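Local coordinates for group 3 allergen SMIPP-S YvT004A06 (Sarcoptes scabiei type hominis, PDB 3H7T), which is an inactivated paralogue of trypsin-like serine proteases from the scabies mite and probably lacks their peptidase activity, at residues Pro13-Val18 / Gly187-Gln192; Ser29-Asn34 / Gly194-Val199; Ser201-Met206 / Pro211-Arg216. All coordinates share one frame; numbering follows the deposited sequence.

Contact 1 (Pro13-Val18 / Gly187-Gln192); sequences PWAVGV and GDPAVQ
Trp14 sets the CD1-NE1 edge of its indole against Pro189, while Val191 comes to the same ring obliquely, so the two residues meet it differently. Pro189 CG lies near the plane of the ring at its edge, 3.7 Å from Trp14 CD1. Val191 approaches with a single methyl, whose CG2 lies 3.3 Å from Trp14 NE1 and 3.6 Å from both Trp14 CE2 and Trp14 CZ2, a close fit for a carbon beside a nitrogen. With chi1 at 48°, Trp14 CG sits between the backbone N and the carbonyl carbon, a rotamer that swings the indole across to strand 189-192. Val191 chi1 of 179° sends CG1 beside its own carbonyl carbon and leaves CG2 as the touching branch. A smaller apolar contact, Ala15 CB to Pro189 CG at 4.3 Å, extends the patch along strand 15-20.

The indole N-H is satisfied by a water lying in the ring plane, with Trp14 NE1 3.0 Å from the water oxygen. The water in turn donates to Pro189 O over 3.3 Å and so links the side chain to the backbone of the other segment. Ser29 packs on both Trp14 and Pro189, while Ile105 also touches the indole.

The two strands belong to different barrels of the chymotrypsin-like fold. Segment 187-192 probably follows closely on the position where active relatives carry their catalytic serine. The direct contacts are apolar packing and the one polar link runs through water, so the segments are joined only indirectly by hydrogen bonding, and the indole N-H keeps a partner in that water.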
ATOM      1  N   PRO A  13      -0.915   1.767 -13.713  1.00 25.10           N
ATOM      2  CA  PRO A  13       0.474   2.091 -14.066  1.00 24.70           C
ATOM      3  C   PRO A  13       1.275   2.755 -12.946  1.00 24.91           C
ATOM      4  O   PRO A  13       2.492   2.936 -13.086  1.00 25.16           O
ATOM      5  CB  PRO A  13       0.321   3.034 -15.267  1.00 24.89           C
ATOM      6  CG  PRO A  13      -1.063   3.600 -15.135  1.00 25.28           C
ATOM      7  CD  PRO A  13      -1.877   2.489 -14.571  1.00 24.14           C
ATOM      8  N   TRP A  14       0.596   3.095 -11.850  1.00 24.71           N
ATOM      9  CA  TRP A  14       1.227   3.664 -10.660  1.00 24.75           C
ATOM     10  C   TRP A  14       1.804   2.601  -9.732  1.00 25.04           C
ATOM     11  O   TRP A  14       2.652   2.906  -8.888  1.00 25.60           O
ATOM     12  CB  TRP A  14       0.226   4.536  -9.885  1.00 24.88           C
ATOM     13  CG  TRP A  14      -1.109   3.871  -9.656  1.00 23.41           C
ATOM     14  CD1 TRP A  14      -1.461   3.059  -8.605  1.00 21.59           C
ATOM     15  CD2 TRP A  14      -2.268   3.967 -10.492  1.00 24.91           C
ATOM     16  NE1 TRP A  14      -2.761   2.647  -8.746  1.00 23.20           N
ATOM     17  CE2 TRP A  14      -3.281   3.187  -9.895  1.00 26.01           C
ATOM     18  CE3 TRP A  14      -2.548   4.640 -11.694  1.00 26.05           C
ATOM     19  CZ2 TRP A  14      -4.562   3.056 -10.458  1.00 23.90           C
ATOM     20  CZ3 TRP A  14      -3.817   4.511 -12.250  1.00 27.11           C
ATOM     21  CH2 TRP A  14      -4.810   3.718 -11.626  1.00 26.04           C
ATOM     22  N   ALA A  15       1.340   1.361  -9.889  1.00 25.04           N
ATOM     23  CA  ALA A  15       1.735   0.264  -9.008  1.00 24.65           C
ATOM     24  C   ALA A  15       3.169  -0.187  -9.248  1.00 24.85           C
ATOM     25  O   ALA A  15       3.605  -0.344 -10.394  1.00 25.28           O
ATOM     26  CB  ALA A  15       0.770  -0.912  -9.149  1.00 24.15           C
ATOM     27  N   VAL A  16       3.898  -0.368  -8.152  1.00 24.17           N
ATOM     28  CA  VAL A  16       5.237  -0.941  -8.185  1.00 22.60           C
ATOM     29  C   VAL A  16       5.415  -2.053  -7.157  1.00 22.03           C
ATOM     30  O   VAL A  16       4.635  -2.180  -6.199  1.00 20.19           O
ATOM     31  CB  VAL A  16       6.355   0.130  -7.994  1.00 23.41           C
ATOM     32  CG1 VAL A  16       6.267   1.207  -9.071  1.00 21.72           C
ATOM     33  CG2 VAL A  16       6.314   0.742  -6.606  1.00 24.38           C
ATOM     34  N   GLY A  17       6.450  -2.864  -7.375  1.00 22.63           N
ATOM     35  CA  GLY A  17       6.859  -3.874  -6.425  1.00 23.67           C
ATOM     36  C   GLY A  17       8.001  -3.364  -5.574  1.00 24.72           C
ATOM     37  O   GLY A  17       8.885  -2.649  -6.058  1.00 25.02           O
ATOM     38  N   VAL A  18       7.971  -3.703  -4.292  1.00 24.66           N
ATOM     39  CA  VAL A  18       9.049  -3.312  -3.388  1.00 25.80           C
ATOM     40  C   VAL A  18       9.742  -4.571  -2.892  1.00 26.75           C
ATOM     41  O   VAL A  18       9.242  -5.276  -2.012  1.00 27.40           O
ATOM     42  CB  VAL A  18       8.563  -2.430  -2.219  1.00 25.71           C
ATOM     43  CG1 VAL A  18       9.736  -2.041  -1.303  1.00 26.82           C
ATOM     44  CG2 VAL A  18       7.856  -1.177  -2.755  1.00 23.44           C
ATOM     45  N   GLY A 187       1.285  -2.154   1.425  1.00 20.81           N
ATOM     46  CA  GLY A 187       1.810  -1.109   0.567  1.00 19.53           C
ATOM     47  C   GLY A 187       1.035  -0.920  -0.716  1.00 19.61           C
ATOM     48  O   GLY A 187       1.264   0.057  -1.433  1.00 20.79           O
ATOM     49  N   ASP A 188       0.114  -1.838  -1.011  1.00 19.25           N
ATOM     50  CA  ASP A 188      -0.692  -1.750  -2.235  1.00 19.27           C
ATOM     51  C   ASP A 188      -1.425  -0.410  -2.294  1.00 18.65           C
ATOM     52  O   ASP A 188      -1.930   0.061  -1.273  1.00 17.91           O
ATOM     53  CB  ASP A 188      -1.736  -2.860  -2.285  1.00 19.50           C
ATOM     54  CG  ASP A 188      -1.175  -4.200  -2.741  1.00 25.17           C
ATOM     55  OD1 ASP A 188       0.059  -4.354  -2.889  1.00 21.43           O
ATOM     56  OD2 ASP A 188      -2.002  -5.112  -2.948  1.00 26.08           O
ATOM     57  N   PRO A 189      -1.470   0.213  -3.488  1.00 19.32           N
ATOM     58  CA  PRO A 189      -2.218   1.456  -3.635  1.00 18.78           C
ATOM     59  C   PRO A 189      -3.725   1.224  -3.570  1.00 19.61           C
ATOM     60  O   PRO A 189      -4.229   0.189  -4.031  1.00 18.79           O
ATOM     61  CB  PRO A 189      -1.816   1.951  -5.028  1.00 20.18           C
ATOM     62  CG  PRO A 189      -1.355   0.691  -5.767  1.00 21.70           C
ATOM     63  CD  PRO A 189      -0.726  -0.154  -4.711  1.00 17.71           C
ATOM     64  N   ALA A 190      -4.438   2.177  -2.979  1.00 17.94           N
ATOM     65  CA  ALA A 190      -5.894   2.156  -3.002  1.00 17.43           C
ATOM     66  C   ALA A 190      -6.310   3.467  -3.634  1.00 17.80           C
ATOM     67  O   ALA A 190      -5.958   4.531  -3.131  1.00 16.56           O
ATOM     68  CB  ALA A 190      -6.466   2.019  -1.599  1.00 15.84           C
ATOM     69  N   VAL A 191      -7.037   3.379  -4.745  1.00 19.43           N
ATOM     70  CA  VAL A 191      -7.296   4.536  -5.606  1.00 20.12           C
ATOM     71  C   VAL A 191      -8.770   4.913  -5.666  1.00 22.02           C
ATOM     72  O   VAL A 191      -9.643   4.059  -5.802  1.00 21.43           O
ATOM     73  CB  VAL A 191      -6.738   4.306  -7.059  1.00 20.51           C
ATOM     74  CG1 VAL A 191      -7.036   5.499  -7.964  1.00 19.93           C
ATOM     75  CG2 VAL A 191      -5.248   4.061  -7.024  1.00 17.85           C
ATOM     76  N   GLN A 192      -9.043   6.214  -5.573  1.00 24.80           N
ATOM     77  CA  GLN A 192     -10.394   6.715  -5.719  1.00 26.82           C
ATOM     78  C   GLN A 192     -10.322   8.065  -6.433  1.00 29.65           C
ATOM     79  O   GLN A 192      -9.565   8.957  -6.023  1.00 29.70           O
ATOM     80  CB  GLN A 192     -11.060   6.836  -4.350  1.00 27.05           C
ATOM     81  CG  GLN A 192     -12.547   6.583  -4.354  1.00 28.54           C
ATOM     82  CD  GLN A 192     -13.152   6.697  -2.971  1.00 28.84           C
ATOM     83  OE1 GLN A 192     -12.909   7.669  -2.250  1.00 24.65           O
ATOM     84  NE2 GLN A 192     -13.946   5.701  -2.589  1.00 24.49           N
TER
HETATM   85  O   HOH W   1      -4.386   0.645  -7.288  1.00 21.23           O

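Contact 2 (Ser29-Asn34 / Gly194-Val199); sequences SILTAN and GTLVGV
Leu196 has the most surface buried here and uses its two methyls on different partners. CD1 reaches Ser29, 3.9 Å from Ser29 OG and 4.1 Å from Ser29 CB, while CD2 meets Leu31 CD2 at 4.1 Å. Chi1 of -173° puts Leu196 CG opposite its backbone N and carries the fork across a wide gap, since the closest alpha carbons, Ser29 CA and Leu196 CA, are 8.3 Å apart. That spacing excludes sheet pairing: side chains alone bridge the segments.

Leu31 CB points neither at nor away from the other segment, yet its CD2 methyl reaches Leu196, and the two leucines run at about a right angle to each other. Ser29 points its CB at the other segment and offers both that carbon and its hydroxyl oxygen to one methyl, a packing contact rather than a polar one. Ile37 on strand 35-38 touches both leucines and adds to the cluster, and Pro189 touches Leu196.

Just beyond Leu196, Val197 and Gly198 both face Ala190 in a classic beta bulge. A buried leucine of one antiparallel barrel inserted against a strand of the other is the packing expected at the inter-barrel interface of the two-barrel, chymotrypsin-like fold.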
ATOM      1  N   SER A  29       3.517   2.573  -4.713  1.00 22.13           N
ATOM      2  CA  SER A  29       2.898   3.421  -5.721  1.00 24.12           C
ATOM      3  C   SER A  29       3.825   4.594  -6.094  1.00 24.51           C
ATOM      4  O   SER A  29       4.517   5.135  -5.226  1.00 25.50           O
ATOM      5  CB  SER A  29       1.541   3.926  -5.205  1.00 24.64           C
ATOM      6  OG  SER A  29       0.619   4.062  -6.276  1.00 38.23           O
ATOM      7  N   ILE A  30       3.836   4.960  -7.380  1.00 23.49           N
ATOM      8  CA  ILE A  30       4.617   6.086  -7.892  1.00 24.07           C
ATOM      9  C   ILE A  30       3.989   7.424  -7.512  1.00 23.89           C
ATOM     10  O   ILE A  30       2.890   7.751  -7.972  1.00 22.71           O
ATOM     11  CB  ILE A  30       4.713   6.109  -9.460  1.00 24.67           C
ATOM     12  CG1 ILE A  30       4.937   4.709 -10.063  1.00 27.76           C
ATOM     13  CG2 ILE A  30       5.743   7.153  -9.915  1.00 20.07           C
ATOM     14  CD1 ILE A  30       6.356   4.301 -10.263  1.00 27.98           C
ATOM     15  N   LEU A  31       4.707   8.210  -6.717  1.00 23.93           N
ATOM     16  CA  LEU A  31       4.303   9.594  -6.448  1.00 25.17           C
ATOM     17  C   LEU A  31       4.945  10.587  -7.429  1.00 26.18           C
ATOM     18  O   LEU A  31       4.263  11.467  -7.976  1.00 26.45           O
ATOM     19  CB  LEU A  31       4.593   9.968  -4.988  1.00 25.13           C
ATOM     20  CG  LEU A  31       3.782   9.180  -3.949  1.00 26.49           C
ATOM     21  CD1 LEU A  31       4.070   9.674  -2.543  1.00 32.37           C
ATOM     22  CD2 LEU A  31       2.280   9.221  -4.242  1.00 26.07           C
ATOM     23  N   THR A  32       6.253  10.444  -7.635  1.00 26.59           N
ATOM     24  CA  THR A  32       6.998  11.213  -8.644  1.00 27.50           C
ATOM     25  C   THR A  32       8.063  10.308  -9.245  1.00 28.27           C
ATOM     26  O   THR A  32       8.228   9.166  -8.806  1.00 28.97           O
ATOM     27  CB  THR A  32       7.702  12.481  -8.064  1.00 27.16           C
ATOM     28  OG1 THR A  32       8.817  12.097  -7.249  1.00 28.21           O
ATOM     29  CG2 THR A  32       6.743  13.353  -7.250  1.00 24.08           C
ATOM     30  N   ALA A  33       8.805  10.827 -10.220  1.00 28.76           N
ATOM     31  CA  ALA A  33       9.873  10.073 -10.872  1.00 28.98           C
ATOM     32  C   ALA A  33      10.964   9.626  -9.897  1.00 28.75           C
ATOM     33  O   ALA A  33      11.747   8.730 -10.201  1.00 29.47           O
ATOM     34  CB  ALA A  33      10.475  10.892 -12.011  1.00 29.68           C
ATOM     35  N   ASN A  34      11.001  10.252  -8.728  1.00 29.64           N
ATOM     36  CA  ASN A  34      12.026   9.987  -7.720  1.00 29.62           C
ATOM     37  C   ASN A  34      11.493   9.372  -6.425  1.00 28.97           C
ATOM     38  O   ASN A  34      12.272   8.875  -5.609  1.00 28.99           O
ATOM     39  CB  ASN A  34      12.783  11.286  -7.413  1.00 30.25           C
ATOM     40  CG  ASN A  34      13.391  11.907  -8.657  1.00 32.56           C
ATOM     41  OD1 ASN A  34      14.367  11.393  -9.211  1.00 33.20           O
ATOM     42  ND2 ASN A  34      12.806  13.009  -9.112  1.00 33.94           N
ATOM     43  N   GLY A 194      -8.955   8.913  -9.362  1.00 33.37           N
ATOM     44  CA  GLY A 194      -7.615   9.182  -9.879  1.00 32.09           C
ATOM     45  C   GLY A 194      -6.601   9.725  -8.887  1.00 30.63           C
ATOM     46  O   GLY A 194      -5.631  10.377  -9.287  1.00 31.15           O
ATOM     47  N   THR A 195      -6.816   9.470  -7.595  1.00 28.16           N
ATOM     48  CA  THR A 195      -5.845   9.859  -6.572  1.00 25.44           C
ATOM     49  C   THR A 195      -5.591   8.702  -5.606  1.00 22.66           C
ATOM     50  O   THR A 195      -6.423   7.821  -5.471  1.00 21.57           O
ATOM     51  CB  THR A 195      -6.273  11.129  -5.780  1.00 25.94           C
ATOM     52  OG1 THR A 195      -7.241  10.789  -4.792  1.00 23.86           O
ATOM     53  CG2 THR A 195      -6.825  12.226  -6.707  1.00 25.01           C
ATOM     54  N   LEU A 196      -4.438   8.723  -4.945  1.00 22.24           N
ATOM     55  CA  LEU A 196      -4.060   7.690  -3.983  1.00 22.17           C
ATOM     56  C   LEU A 196      -4.671   7.946  -2.594  1.00 22.00           C
ATOM     57  O   LEU A 196      -4.122   8.714  -1.802  1.00 23.32           O
ATOM     58  CB  LEU A 196      -2.537   7.606  -3.881  1.00 21.72           C
ATOM     59  CG  LEU A 196      -1.992   6.455  -3.031  1.00 23.29           C
ATOM     60  CD1 LEU A 196      -2.152   5.135  -3.789  1.00 19.28           C
ATOM     61  CD2 LEU A 196      -0.541   6.708  -2.698  1.00 24.01           C
ATOM     62  N   VAL A 197      -5.790   7.297  -2.289  1.00 20.78           N
ATOM     63  CA  VAL A 197      -6.479   7.571  -1.011  1.00 20.57           C
ATOM     64  C   VAL A 197      -6.039   6.664   0.136  1.00 20.15           C
ATOM     65  O   VAL A 197      -6.245   6.991   1.313  1.00 19.21           O
ATOM     66  CB  VAL A 197      -8.024   7.563  -1.151  1.00 20.96           C
ATOM     67  CG1 VAL A 197      -8.468   8.568  -2.210  1.00 17.71           C
ATOM     68  CG2 VAL A 197      -8.553   6.177  -1.487  1.00 20.93           C
ATOM     69  N   GLY A 198      -5.447   5.522  -0.212  1.00 19.57           N
ATOM     70  CA  GLY A 198      -4.998   4.571   0.777  1.00 20.61           C
ATOM     71  C   GLY A 198      -3.732   3.826   0.408  1.00 20.58           C
ATOM     72  O   GLY A 198      -3.353   3.734  -0.768  1.00 20.44           O
ATOM     73  N   VAL A 199      -3.064   3.322   1.435  1.00 20.68           N
ATOM     74  CA  VAL A 199      -1.925   2.423   1.267  1.00 20.00           C
ATOM     75  C   VAL A 199      -2.167   1.211   2.149  1.00 19.78           C
ATOM     76  O   VAL A 199      -2.259   1.342   3.373  1.00 20.45           O
ATOM     77  CB  VAL A 199      -0.575   3.103   1.643  1.00 20.30           C
ATOM     78  CG1 VAL A 199       0.579   2.104   1.534  1.00 17.73           C
ATOM     79  CG2 VAL A 199      -0.301   4.328   0.747  1.00 21.65           C
TER

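Contact 3 (Ser201-Met206 / Pro211-Arg216); sequences SYISSM and PSVFLR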
ATOM      1  N   SER A 201      -2.290  -1.905   4.558  1.00 20.98           N
ATOM      2  CA  SER A 201      -1.600  -2.534   5.662  1.00 21.79           C
ATOM      3  C   SER A 201      -1.872  -4.021   5.616  1.00 22.03           C
ATOM      4  O   SER A 201      -2.890  -4.469   5.068  1.00 22.79           O
ATOM      5  CB  SER A 201      -2.134  -2.032   7.002  1.00 21.64           C
ATOM      6  OG  SER A 201      -1.454  -0.861   7.390  1.00 33.82           O
ATOM      7  N   TYR A 202      -0.979  -4.775   6.235  1.00 20.35           N
ATOM      8  CA  TYR A 202      -1.216  -6.192   6.473  1.00 20.20           C
ATOM      9  C   TYR A 202      -1.002  -6.510   7.943  1.00 19.69           C
ATOM     10  O   TYR A 202       0.091  -6.354   8.458  1.00 19.32           O
ATOM     11  CB  TYR A 202      -0.300  -7.050   5.601  1.00 18.73           C
ATOM     12  CG  TYR A 202      -0.521  -8.524   5.808  1.00 22.17           C
ATOM     13  CD1 TYR A 202      -1.594  -9.180   5.195  1.00 18.81           C
ATOM     14  CD2 TYR A 202       0.328  -9.264   6.629  1.00 24.27           C
ATOM     15  CE1 TYR A 202      -1.814 -10.547   5.402  1.00 20.38           C
ATOM     16  CE2 TYR A 202       0.129 -10.629   6.828  1.00 28.09           C
ATOM     17  CZ  TYR A 202      -0.939 -11.259   6.215  1.00 24.28           C
ATOM     18  OH  TYR A 202      -1.126 -12.606   6.422  1.00 26.05           O
ATOM     19  N   ILE A 203      -2.055  -6.943   8.619  1.00 21.10           N
ATOM     20  CA  ILE A 203      -1.955  -7.266  10.039  1.00 22.19           C
ATOM     21  C   ILE A 203      -1.870  -8.784  10.189  1.00 23.68           C
ATOM     22  O   ILE A 203      -2.874  -9.492  10.095  1.00 23.86           O
ATOM     23  CB  ILE A 203      -3.134  -6.683  10.850  1.00 21.87           C
ATOM     24  CG1 ILE A 203      -3.314  -5.187  10.535  1.00 28.47           C
ATOM     25  CG2 ILE A 203      -2.919  -6.914  12.347  1.00 21.47           C
ATOM     26  CD1 ILE A 203      -4.604  -4.560  11.095  1.00 27.98           C
ATOM     27  N   SER A 204      -0.660  -9.278  10.422  1.00 26.00           N
ATOM     28  CA  SER A 204      -0.412 -10.721  10.425  1.00 28.23           C
ATOM     29  C   SER A 204      -1.302 -11.483  11.419  1.00 29.93           C
ATOM     30  O   SER A 204      -1.656 -12.625  11.167  1.00 31.41           O
ATOM     31  CB  SER A 204       1.073 -11.013  10.659  1.00 28.36           C
ATOM     32  OG  SER A 204       1.523 -10.441  11.871  1.00 32.24           O
ATOM     33  N   SER A 205      -1.693 -10.845  12.520  1.00 31.31           N
ATOM     34  CA  SER A 205      -2.523 -11.528  13.519  1.00 33.72           C
ATOM     35  C   SER A 205      -4.005 -11.640  13.140  1.00 34.49           C
ATOM     36  O   SER A 205      -4.746 -12.390  13.769  1.00 36.34           O
ATOM     37  CB  SER A 205      -2.355 -10.912  14.915  1.00 33.43           C
ATOM     38  OG  SER A 205      -2.919  -9.612  14.999  1.00 37.64           O
ATOM     39  N   MET A 206      -4.431 -10.917  12.107  1.00 34.10           N
ATOM     40  CA  MET A 206      -5.842 -10.874  11.750  1.00 33.38           C
ATOM     41  C   MET A 206      -6.272 -12.027  10.838  1.00 32.92           C
ATOM     42  O   MET A 206      -5.635 -12.288   9.814  1.00 33.14           O
ATOM     43  CB  MET A 206      -6.213  -9.523  11.133  1.00 33.42           C
ATOM     44  CG  MET A 206      -6.184  -8.345  12.121  1.00 34.71           C
ATOM     45  SD  MET A 206      -7.277  -8.491  13.555  1.00 39.11           S
ATOM     46  CE  MET A 206      -8.867  -8.590  12.737  1.00 39.30           C
ATOM     47  N   PRO A 211     -12.754  -6.479   7.844  1.00 20.68           N
ATOM     48  CA  PRO A 211     -12.307  -5.608   6.758  1.00 19.26           C
ATOM     49  C   PRO A 211     -10.795  -5.422   6.792  1.00 18.81           C
ATOM     50  O   PRO A 211     -10.191  -5.453   7.864  1.00 20.42           O
ATOM     51  CB  PRO A 211     -12.986  -4.270   7.078  1.00 19.29           C
ATOM     52  CG  PRO A 211     -14.166  -4.619   7.881  1.00 19.55           C
ATOM     53  CD  PRO A 211     -13.766  -5.823   8.697  1.00 20.68           C
ATOM     54  N   SER A 212     -10.192  -5.215   5.632  1.00 17.23           N
ATOM     55  CA  SER A 212      -8.768  -4.912   5.564  1.00 17.59           C
ATOM     56  C   SER A 212      -8.489  -3.450   5.946  1.00 17.14           C
ATOM     57  O   SER A 212      -9.375  -2.603   5.886  1.00 16.51           O
ATOM     58  CB  SER A 212      -8.218  -5.220   4.164  1.00 16.86           C
ATOM     59  OG  SER A 212      -8.349  -6.602   3.888  1.00 17.21           O
ATOM     60  N   VAL A 213      -7.243  -3.161   6.308  1.00 18.28           N
ATOM     61  CA  VAL A 213      -6.878  -1.839   6.819  1.00 18.61           C
ATOM     62  C   VAL A 213      -5.933  -1.109   5.866  1.00 18.67           C
ATOM     63  O   VAL A 213      -4.952  -1.683   5.364  1.00 17.28           O
ATOM     64  CB  VAL A 213      -6.280  -1.968   8.254  1.00 20.17           C
ATOM     65  CG1 VAL A 213      -5.704  -0.638   8.765  1.00 18.54           C
ATOM     66  CG2 VAL A 213      -7.350  -2.499   9.208  1.00 16.90           C
ATOM     67  N   PHE A 214      -6.230   0.170   5.642  1.00 18.79           N
ATOM     68  CA  PHE A 214      -5.516   0.982   4.685  1.00 20.08           C
ATOM     69  C   PHE A 214      -5.125   2.292   5.340  1.00 21.49           C
ATOM     70  O   PHE A 214      -5.975   2.974   5.916  1.00 21.62           O
ATOM     71  CB  PHE A 214      -6.417   1.308   3.484  1.00 21.09           C
ATOM     72  CG  PHE A 214      -6.778   0.118   2.639  1.00 20.08           C
ATOM     73  CD1 PHE A 214      -6.058  -0.163   1.481  1.00 18.87           C
ATOM     74  CD2 PHE A 214      -7.859  -0.709   2.984  1.00 18.20           C
ATOM     75  CE1 PHE A 214      -6.383  -1.267   0.685  1.00 20.39           C
ATOM     76  CE2 PHE A 214      -8.189  -1.810   2.193  1.00 17.91           C
ATOM     77  CZ  PHE A 214      -7.441  -2.090   1.044  1.00 18.04           C
ATOM     78  N   LEU A 215      -3.857   2.671   5.219  1.00 21.15           N
ATOM     79  CA  LEU A 215      -3.445   3.995   5.645  1.00 21.50           C
ATOM     80  C   LEU A 215      -4.280   5.041   4.904  1.00 20.34           C
ATOM     81  O   LEU A 215      -4.432   4.985   3.681  1.00 20.26           O
ATOM     82  CB  LEU A 215      -1.960   4.236   5.387  1.00 22.04           C
ATOM     83  CG  LEU A 215      -1.459   5.575   5.928  1.00 25.07           C
ATOM     84  CD1 LEU A 215      -0.560   5.332   7.132  1.00 22.71           C
ATOM     85  CD2 LEU A 215      -0.738   6.358   4.835  1.00 24.27           C
ATOM     86  N   ARG A 216      -4.841   5.976   5.657  1.00 20.26           N
ATOM     87  CA  ARG A 216      -5.585   7.086   5.061  1.00 20.59           C
ATOM     88  C   ARG A 216      -4.564   8.131   4.636  1.00 20.59           C
ATOM     89  O   ARG A 216      -4.050   8.886   5.472  1.00 20.28           O
ATOM     90  CB  ARG A 216      -6.571   7.681   6.076  1.00 21.63           C
ATOM     91  CG  ARG A 216      -7.736   8.443   5.428  1.00 25.58           C
ATOM     92  CD  ARG A 216      -7.988   9.819   6.013  1.00 34.35           C
ATOM     93  NE  ARG A 216      -8.397   9.808   7.405  1.00 38.06           N
ATOM     94  CZ  ARG A 216      -9.090  10.776   8.008  1.00 34.05           C
ATOM     95  NH1 ARG A 216      -9.380  10.648   9.287  1.00 26.21           N
ATOM     96  NH2 ARG A 216      -9.499  11.858   7.352  1.00 38.94           N
TER
HETATM   97  O   HOH W   2      -5.397  -5.177   5.979  1.00 16.55           O
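Segments 201-206 and 211-216 run alongside each other only at their Ser201 end, where Ser201 CA and Phe214 CA are 5.4 Å apart. One backbone hydrogen bond joins them there, from Ser201 N to Val213 O at 2.8 Å, with an angle of 160° at the hydrogen. The return link is made through a water, which donates to Ser201 O and accepts from Val213 N, each at 2.8 Å. Beyond this point the first segment peels away and folds into a type I turn from Ile203 to Met206, closed by Met206 N bonding to Ile203 O at 2.9 Å.

Of the residues here, Val213 has the most surface covered. Its CG2 methyl takes the tip of Ile203, CD1, at 3.9 Å; Ile203 chi2 of 170° extends the chain far enough to reach it. Ser201 CB lies 3.3 Å from Val213 O, the oxygen its own N-H grips, while the Ser201 hydroxyl bonds weakly to Asn85. Tyr156 and Val169 pack on Val213 as well.

By sequence, Ser201-Ile203 probably corresponds to the segment that binds the substrate backbone in active relatives, with an isoleucine where those enzymes usually have glycine. Chemically, the water satisfies a carbonyl and an amide that do not pair directly, and the isoleucine-valine contact supplies apolar cohesion where the backbones diverge.

In the fold
Contacts 1 and 2 form one interface, their centres about 7 Å apart: strands 15-20 and 26-30 are neighbours in the six-stranded barrel, strands 189-192 and 195-200 neighbours in the other sheet. Their segments alternate along the chain, so the two contacts bring the same pair of strand hairpins together. Contact 3 comes later in sequence and joins strand 212-216 of the second sheet to the loop after strand 195-200, its centre about 15 Å from that of contact 1 and 19 Å from that of contact 2. Strand 212-216 pairs with strand 195-200, Leu215 N lying 2.8 Å from Val199 O, and Ala190 packs on Phe214. A continuous sheet thus connects the inter-barrel packing to that loop.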